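Local coordinates for peptidase M3B, oligoendopeptidase F (Enterococcus faecium, PDB 2QR4), which probably hydrolyses peptide bonds in short peptides, as a metallopeptidase of the M3 oligoendopeptidase F family, at residues Pro93-Trp104 and Ile120-Leu131. Numbering follows the deposited sequence.
Sequences PEILQLSDDQIW and IQQIVDNRAHVL
The guanidinium of Arg-127 reaches into the bend between helices 91-95 and 100-109 and grips both sides of it. Arg-127 NH1 donates to Leu-96 O (2.9 Å), on a lone pair in the carbonyl plane, while Arg-127 NH2 makes an almost straight hydrogen bond to Asp-100 OD1 (2.9 Å, 174°), part of a salt bridge, and adds a weak bond to Leu-98 O. Asp-100 OD1 lies in the guanidinium plane but is itself met from above its carboxylate, the two planes being 49° apart. A bend at chi3 (-89°) turns the arginine tip toward these oxygens, and Leu-96 CD2 sits over one face, 3.6 Å above the plane and offset toward the rim. The other branch of Leu-96, CD1, rests against Val-130 CB (3.6 Å). Deeper in, Ile-95 CD1 meets Ile-123 CD1 (3.7 Å), and Ile-103 CG2 meets Ile-120 CG2 (3.6 Å); Phe-36 and Ile-40 of helix 33-63 extend this apolar layer. The Gln-121 amide touches the benzo end of Trp-104, Gln-121 NE2 lying 3.5 Å from Trp-104 CZ2. Helices 100-104 and 120-124 run almost exactly antiparallel. A Ser-99/Gln-102 capping box closes the helix start beside which Arg-127 binds, its charge probably offset in part by Asp-100.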
ATOM      1  N   PRO A  93     -26.306  -7.506   8.508  1.00 35.62           N
ATOM      2  CA  PRO A  93     -26.551  -7.473   9.947  1.00 46.19           C
ATOM      3  C   PRO A  93     -28.037  -7.384  10.275  1.00 47.85           C
ATOM      4  O   PRO A  93     -28.501  -8.077  11.182  1.00 50.92           O
ATOM      5  CB  PRO A  93     -25.820  -6.203  10.397  1.00 41.36           C
ATOM      6  CG  PRO A  93     -24.673  -6.107   9.404  1.00 41.65           C
ATOM      7  CD  PRO A  93     -25.269  -6.546   8.098  1.00 38.14           C
ATOM      8  N   GLU A  94     -28.790  -6.555   9.555  1.00 41.47           N
ATOM      9  CA  GLU A  94     -30.219  -6.426   9.872  1.00 45.78           C
ATOM     10  C   GLU A  94     -31.031  -7.636   9.442  1.00 42.34           C
ATOM     11  O   GLU A  94     -31.963  -8.028  10.130  1.00 43.04           O
ATOM     12  CB  GLU A  94     -30.825  -5.148   9.313  1.00 39.18           C
ATOM     13  CG  GLU A  94     -30.437  -3.920  10.093  1.00 53.40           C
ATOM     14  CD  GLU A  94     -31.410  -2.773   9.895  1.00 65.08           C
ATOM     15  OE1 GLU A  94     -31.033  -1.633  10.272  1.00 59.22           O
ATOM     16  OE2 GLU A  94     -32.541  -3.016   9.379  1.00 52.90           O
ATOM     17  N   ILE A  95     -30.670  -8.237   8.314  1.00 41.98           N
ATOM     18  CA  ILE A  95     -31.293  -9.491   7.925  1.00 42.06           C
ATOM     19  C   ILE A  95     -31.102 -10.476   9.061  1.00 39.56           C
ATOM     20  O   ILE A  95     -32.040 -11.131   9.500  1.00 38.07           O
ATOM     21  CB  ILE A  95     -30.671 -10.071   6.643  1.00 35.00           C
ATOM     22  CG1 ILE A  95     -31.129  -9.272   5.426  1.00 30.51           C
ATOM     23  CG2 ILE A  95     -31.071 -11.528   6.466  1.00 35.28           C
ATOM     24  CD1 ILE A  95     -30.328  -9.567   4.192  1.00 35.11           C
ATOM     25  N   LEU A  96     -29.873 -10.540   9.553  1.00 37.51           N
ATOM     26  CA  LEU A  96     -29.497 -11.515  10.563  1.00 42.24           C
ATOM     27  C   LEU A  96     -30.072 -11.259  11.968  1.00 46.38           C
ATOM     28  O   LEU A  96     -29.952 -12.104  12.846  1.00 34.84           O
ATOM     29  CB  LEU A  96     -27.974 -11.645  10.606  1.00 41.18           C
ATOM     30  CG  LEU A  96     -27.415 -12.341   9.366  1.00 37.82           C
ATOM     31  CD1 LEU A  96     -25.934 -12.564   9.506  1.00 38.10           C
ATOM     32  CD2 LEU A  96     -28.135 -13.661   9.155  1.00 36.41           C
ATOM     33  N   GLN A  97     -30.703 -10.109  12.180  1.00 46.86           N
ATOM     34  CA  GLN A  97     -31.349  -9.857  13.464  1.00 41.37           C
ATOM     35  C   GLN A  97     -32.694 -10.556  13.506  1.00 45.67           C
ATOM     36  O   GLN A  97     -33.275 -10.746  14.570  1.00 41.26           O
ATOM     37  CB  GLN A  97     -31.488  -8.355  13.747  1.00 45.21           C
ATOM     38  CG  GLN A  97     -30.234  -7.750  14.395  1.00 50.26           C
ATOM     39  CD  GLN A  97     -30.210  -6.237  14.335  1.00 50.06           C
ATOM     40  OE1 GLN A  97     -30.766  -5.626  13.424  1.00 58.98           O
ATOM     41  NE2 GLN A  97     -29.567  -5.626  15.312  1.00 51.46           N
ATOM     42  N   LEU A  98     -33.193 -10.929  12.335  1.00 43.30           N
ATOM     43  CA  LEU A  98     -34.334 -11.819  12.260  1.00 42.66           C
ATOM     44  C   LEU A  98     -33.847 -13.246  12.479  1.00 41.88           C
ATOM     45  O   LEU A  98     -32.689 -13.571  12.201  1.00 50.03           O
ATOM     46  CB  LEU A  98     -35.004 -11.706  10.896  1.00 41.94           C
ATOM     47  CG  LEU A  98     -35.466 -10.300  10.520  1.00 42.65           C
ATOM     48  CD1 LEU A  98     -35.904 -10.261   9.080  1.00 36.11           C
ATOM     49  CD2 LEU A  98     -36.592  -9.861  11.438  1.00 47.27           C
ATOM     50  N   SER A  99     -34.734 -14.097  12.977  1.00 48.84           N
ATOM     51  CA  SER A  99     -34.440 -15.520  13.119  1.00 55.64           C
ATOM     52  C   SER A  99     -34.620 -16.231  11.779  1.00 59.52           C
ATOM     53  O   SER A  99     -35.512 -15.881  10.999  1.00 50.52           O
ATOM     54  CB  SER A  99     -35.413 -16.148  14.104  1.00 49.28           C
ATOM     55  OG  SER A  99     -36.655 -16.365  13.452  1.00 51.17           O
ATOM     56  N   ASP A 100     -33.791 -17.244  11.531  1.00 55.77           N
ATOM     57  CA  ASP A 100     -33.973 -18.124  10.373  1.00 56.72           C
ATOM     58  C   ASP A 100     -35.444 -18.405  10.048  1.00 52.90           C
ATOM     59  O   ASP A 100     -35.849 -18.342   8.886  1.00 58.39           O
ATOM     60  CB  ASP A 100     -33.233 -19.449  10.577  1.00 55.74           C
ATOM     61  CG  ASP A 100     -31.758 -19.352  10.225  1.00 61.65           C
ATOM     62  OD1 ASP A 100     -31.270 -18.223  10.000  1.00 65.36           O
ATOM     63  OD2 ASP A 100     -31.090 -20.407  10.165  1.00 59.05           O
ATOM     64  N   ASP A 101     -36.249 -18.713  11.058  1.00 44.68           N
ATOM     65  CA  ASP A 101     -37.645 -19.063  10.775  1.00 50.84           C
ATOM     66  C   ASP A 101     -38.550 -17.875  10.473  1.00 49.27           C
ATOM     67  O   ASP A 101     -39.591 -18.036   9.833  1.00 56.09           O
ATOM     68  CB  ASP A 101     -38.267 -20.009  11.828  1.00 46.87           C
ATOM     69  CG  ASP A 101     -37.410 -20.174  13.074  1.00 64.67           C
ATOM     70  OD1 ASP A 101     -37.888 -20.874  13.999  1.00 58.58           O
ATOM     71  OD2 ASP A 101     -36.272 -19.627  13.135  1.00 68.53           O
ATOM     72  N   GLN A 102     -38.165 -16.682  10.925  1.00 48.95           N
ATOM     73  CA  GLN A 102     -38.880 -15.463  10.531  1.00 51.99           C
ATOM     74  C   GLN A 102     -38.618 -15.171   9.056  1.00 48.30           C
ATOM     75  O   GLN A 102     -39.491 -14.695   8.334  1.00 48.97           O
ATOM     76  CB  GLN A 102     -38.418 -14.265  11.353  1.00 50.24           C
ATOM     77  CG  GLN A 102     -39.064 -14.102  12.716  1.00 52.14           C
ATOM     78  CD  GLN A 102     -38.380 -13.008  13.518  1.00 59.33           C
ATOM     79  OE1 GLN A 102     -37.209 -13.138  13.900  1.00 56.12           O
ATOM     80  NE2 GLN A 102     -39.094 -11.908  13.749  1.00 54.49           N
ATOM     81  N   ILE A 103     -37.394 -15.453   8.629  1.00 47.26           N
ATOM     82  CA  ILE A 103     -36.967 -15.212   7.260  1.00 45.58           C
ATOM     83  C   ILE A 103     -37.734 -16.090   6.270  1.00 51.42           C
ATOM     84  O   ILE A 103     -38.317 -15.571   5.320  1.00 59.26           O
ATOM     85  CB  ILE A 103     -35.443 -15.402   7.117  1.00 40.14           C
ATOM     86  CG1 ILE A 103     -34.705 -14.343   7.940  1.00 33.95           C
ATOM     87  CG2 ILE A 103     -35.012 -15.313   5.677  1.00 42.78           C
ATOM     88  CD1 ILE A 103     -33.187 -14.429   7.848  1.00 39.70           C
ATOM     89  N   TRP A 104     -37.765 -17.403   6.496  1.00 50.25           N
ATOM     90  CA  TRP A 104     -38.483 -18.296   5.574  1.00 53.05           C
ATOM     91  C   TRP A 104     -39.999 -18.177   5.744  1.00 53.71           C
ATOM     92  O   TRP A 104     -40.770 -18.640   4.902  1.00 58.52           O
ATOM     93  CB  TRP A 104     -38.015 -19.761   5.686  1.00 46.01           C
ATOM     94  CG  TRP A 104     -36.533 -19.913   5.650  1.00 47.37           C
ATOM     95  CD1 TRP A 104     -35.737 -20.423   6.639  1.00 49.37           C
ATOM     96  CD2 TRP A 104     -35.648 -19.517   4.589  1.00 54.26           C
ATOM     97  NE1 TRP A 104     -34.410 -20.371   6.259  1.00 52.75           N
ATOM     98  CE2 TRP A 104     -34.329 -19.820   5.006  1.00 48.85           C
ATOM     99  CE3 TRP A 104     -35.840 -18.932   3.330  1.00 51.57           C
ATOM    100  CZ2 TRP A 104     -33.215 -19.571   4.206  1.00 41.43           C
ATOM    101  CZ3 TRP A 104     -34.722 -18.677   2.535  1.00 49.49           C
ATOM    102  CH2 TRP A 104     -33.431 -18.998   2.979  1.00 46.66           C
ATOM    103  N   ILE A 120     -30.401 -14.922  -0.017  1.00 48.49           N
ATOM    104  CA  ILE A 120     -30.697 -14.877   1.413  1.00 50.36           C
ATOM    105  C   ILE A 120     -30.133 -16.104   2.143  1.00 50.55           C
ATOM    106  O   ILE A 120     -29.768 -16.028   3.311  1.00 50.45           O
ATOM    107  CB  ILE A 120     -32.214 -14.738   1.667  1.00 51.55           C
ATOM    108  CG1 ILE A 120     -32.702 -13.378   1.159  1.00 45.67           C
ATOM    109  CG2 ILE A 120     -32.538 -14.891   3.149  1.00 49.78           C
ATOM    110  CD1 ILE A 120     -31.805 -12.219   1.583  1.00 43.73           C
ATOM    111  N   GLN A 121     -30.046 -17.222   1.429  1.00 47.04           N
ATOM    112  CA  GLN A 121     -29.499 -18.458   1.968  1.00 47.49           C
ATOM    113  C   GLN A 121     -28.032 -18.313   2.353  1.00 44.85           C
ATOM    114  O   GLN A 121     -27.628 -18.763   3.424  1.00 49.62           O
ATOM    115  CB  GLN A 121     -29.649 -19.595   0.950  1.00 56.70           C
ATOM    116  CG  GLN A 121     -29.331 -20.967   1.503  1.00 57.55           C
ATOM    117  CD  GLN A 121     -30.443 -21.495   2.380  1.00 66.58           C
ATOM    118  OE1 GLN A 121     -31.451 -22.003   1.884  1.00 77.02           O
ATOM    119  NE2 GLN A 121     -30.270 -21.382   3.690  1.00 68.20           N
ATOM    120  N   GLN A 122     -27.239 -17.701   1.476  1.00 40.82           N
ATOM    121  CA  GLN A 122     -25.817 -17.495   1.734  1.00 47.08           C
ATOM    122  C   GLN A 122     -25.640 -16.711   3.004  1.00 52.91           C
ATOM    123  O   GLN A 122     -24.801 -17.047   3.849  1.00 55.75           O
ATOM    124  CB  GLN A 122     -25.144 -16.736   0.589  1.00 50.31           C
ATOM    125  CG  GLN A 122     -24.445 -17.615  -0.428  1.00 72.82           C
ATOM    126  CD  GLN A 122     -25.329 -18.739  -0.946  1.00 84.31           C
ATOM    127  OE1 GLN A 122     -25.792 -19.592  -0.183  1.00 82.30           O
ATOM    128  NE2 GLN A 122     -25.551 -18.753  -2.254  1.00 91.88           N
ATOM    129  N   ILE A 123     -26.438 -15.660   3.133  1.00 46.20           N
ATOM    130  CA  ILE A 123     -26.328 -14.775   4.276  1.00 45.91           C
ATOM    131  C   ILE A 123     -26.612 -15.525   5.563  1.00 46.63           C
ATOM    132  O   ILE A 123     -25.821 -15.445   6.498  1.00 33.74           O
ATOM    133  CB  ILE A 123     -27.239 -13.560   4.141  1.00 44.87           C
ATOM    134  CG1 ILE A 123     -26.771 -12.712   2.955  1.00 33.90           C
ATOM    135  CG2 ILE A 123     -27.215 -12.755   5.430  1.00 36.48           C
ATOM    136  CD1 ILE A 123     -27.738 -11.673   2.553  1.00 33.06           C
ATOM    137  N   VAL A 124     -27.720 -16.269   5.582  1.00 42.15           N
ATOM    138  CA  VAL A 124     -28.116 -17.094   6.727  1.00 35.98           C
ATOM    139  C   VAL A 124     -27.057 -18.138   7.083  1.00 44.55           C
ATOM    140  O   VAL A 124     -26.807 -18.414   8.261  1.00 42.04           O
ATOM    141  CB  VAL A 124     -29.476 -17.792   6.466  1.00 47.99           C
ATOM    142  CG1 VAL A 124     -29.719 -18.945   7.450  1.00 41.95           C
ATOM    143  CG2 VAL A 124     -30.615 -16.779   6.526  1.00 39.10           C
ATOM    144  N   ASP A 125     -26.428 -18.708   6.061  1.00 41.78           N
ATOM    145  CA  ASP A 125     -25.405 -19.726   6.268  1.00 38.55           C
ATOM    146  C   ASP A 125     -24.087 -19.101   6.712  1.00 39.84           C
ATOM    147  O   ASP A 125     -23.135 -19.802   7.022  1.00 44.85           O
ATOM    148  CB  ASP A 125     -25.156 -20.508   4.974  1.00 47.29           C
ATOM    149  CG  ASP A 125     -26.271 -21.467   4.640  1.00 49.33           C
ATOM    150  OD1 ASP A 125     -26.337 -21.876   3.465  1.00 59.60           O
ATOM    151  OD2 ASP A 125     -27.075 -21.816   5.535  1.00 44.64           O
ATOM    152  N   ASN A 126     -24.034 -17.780   6.732  1.00 43.20           N
ATOM    153  CA  ASN A 126     -22.788 -17.072   6.966  1.00 38.27           C
ATOM    154  C   ASN A 126     -22.921 -16.234   8.229  1.00 38.29           C
ATOM    155  O   ASN A 126     -22.137 -15.321   8.487  1.00 43.95           O
ATOM    156  CB  ASN A 126     -22.513 -16.172   5.770  1.00 47.95           C
ATOM    157  CG  ASN A 126     -21.058 -16.052   5.458  1.00 57.11           C
ATOM    158  OD1 ASN A 126     -20.603 -15.004   5.001  1.00 72.44           O
ATOM    159  ND2 ASN A 126     -20.306 -17.123   5.693  1.00 60.19           N
ATOM    160  N   ARG A 127     -23.945 -16.569   9.000  1.00 43.45           N
ATOM    161  CA  ARG A 127     -24.275 -15.916  10.256  1.00 42.26           C
ATOM    162  C   ARG A 127     -23.050 -15.648  11.116  1.00 41.18           C
ATOM    163  O   ARG A 127     -22.914 -14.571  11.705  1.00 37.92           O
ATOM    164  CB  ARG A 127     -25.252 -16.817  11.018  1.00 40.52           C
ATOM    165  CG  ARG A 127     -26.035 -16.145  12.121  1.00 49.90           C
ATOM    166  CD  ARG A 127     -27.127 -17.066  12.659  1.00 43.88           C
ATOM    167  NE  ARG A 127     -28.414 -16.953  11.958  1.00 43.00           N
ATOM    168  CZ  ARG A 127     -29.213 -15.888  12.021  1.00 33.63           C
ATOM    169  NH1 ARG A 127     -28.851 -14.812  12.706  1.00 33.43           N
ATOM    170  NH2 ARG A 127     -30.368 -15.881  11.384  1.00 27.21           N
ATOM    171  N   ALA A 128     -22.156 -16.632  11.185  1.00 28.52           N
ATOM    172  CA  ALA A 128     -20.980 -16.544  12.051  1.00 34.27           C
ATOM    173  C   ALA A 128     -19.907 -15.585  11.540  1.00 33.93           C
ATOM    174  O   ALA A 128     -18.982 -15.253  12.262  1.00 35.15           O
ATOM    175  CB  ALA A 128     -20.376 -17.929  12.263  1.00 28.91           C
ATOM    176  N   HIS A 129     -20.022 -15.141  10.297  1.00 30.50           N
ATOM    177  CA  HIS A 129     -18.958 -14.353   9.711  1.00 31.37           C
ATOM    178  C   HIS A 129     -19.434 -12.983   9.304  1.00 39.23           C
ATOM    179  O   HIS A 129     -18.651 -12.182   8.799  1.00 37.16           O
ATOM    180  CB  HIS A 129     -18.331 -15.087   8.528  1.00 24.23           C
ATOM    181  CG  HIS A 129     -17.926 -16.486   8.855  1.00 22.23           C
ATOM    182  ND1 HIS A 129     -16.824 -16.778   9.632  1.00 31.41           N
ATOM    183  CD2 HIS A 129     -18.482 -17.676   8.528  1.00 19.59           C
ATOM    184  CE1 HIS A 129     -16.717 -18.091   9.768  1.00 24.60           C
ATOM    185  NE2 HIS A 129     -17.708 -18.661   9.106  1.00 23.16           N
ATOM    186  N   VAL A 130     -20.714 -12.710   9.535  1.00 34.29           N
ATOM    187  CA  VAL A 130     -21.229 -11.361   9.366  1.00 37.05           C
ATOM    188  C   VAL A 130     -21.193 -10.651  10.712  1.00 40.36           C
ATOM    189  O   VAL A 130     -21.480 -11.253  11.740  1.00 41.45           O
ATOM    190  CB  VAL A 130     -22.656 -11.357   8.809  1.00 42.77           C
ATOM    191  CG1 VAL A 130     -23.170  -9.933   8.697  1.00 33.52           C
ATOM    192  CG2 VAL A 130     -22.691 -12.052   7.462  1.00 35.12           C
ATOM    193  N   LEU A 131     -20.838  -9.373  10.702  1.00 42.34           N
ATOM    194  CA  LEU A 131     -20.574  -8.642  11.935  1.00 34.19           C
ATOM    195  C   LEU A 131     -21.731  -7.694  12.228  1.00 34.08           C
ATOM    196  O   LEU A 131     -22.802  -7.833  11.656  1.00 34.81           O
ATOM    197  CB  LEU A 131     -19.233  -7.900  11.838  1.00 36.61           C
ATOM    198  CG  LEU A 131     -18.013  -8.825  11.686  1.00 43.67           C
ATOM    199  CD1 LEU A 131     -16.733  -8.051  11.486  1.00 36.29           C
ATOM    200  CD2 LEU A 131     -17.859  -9.756  12.882  1.00 35.62           C
TER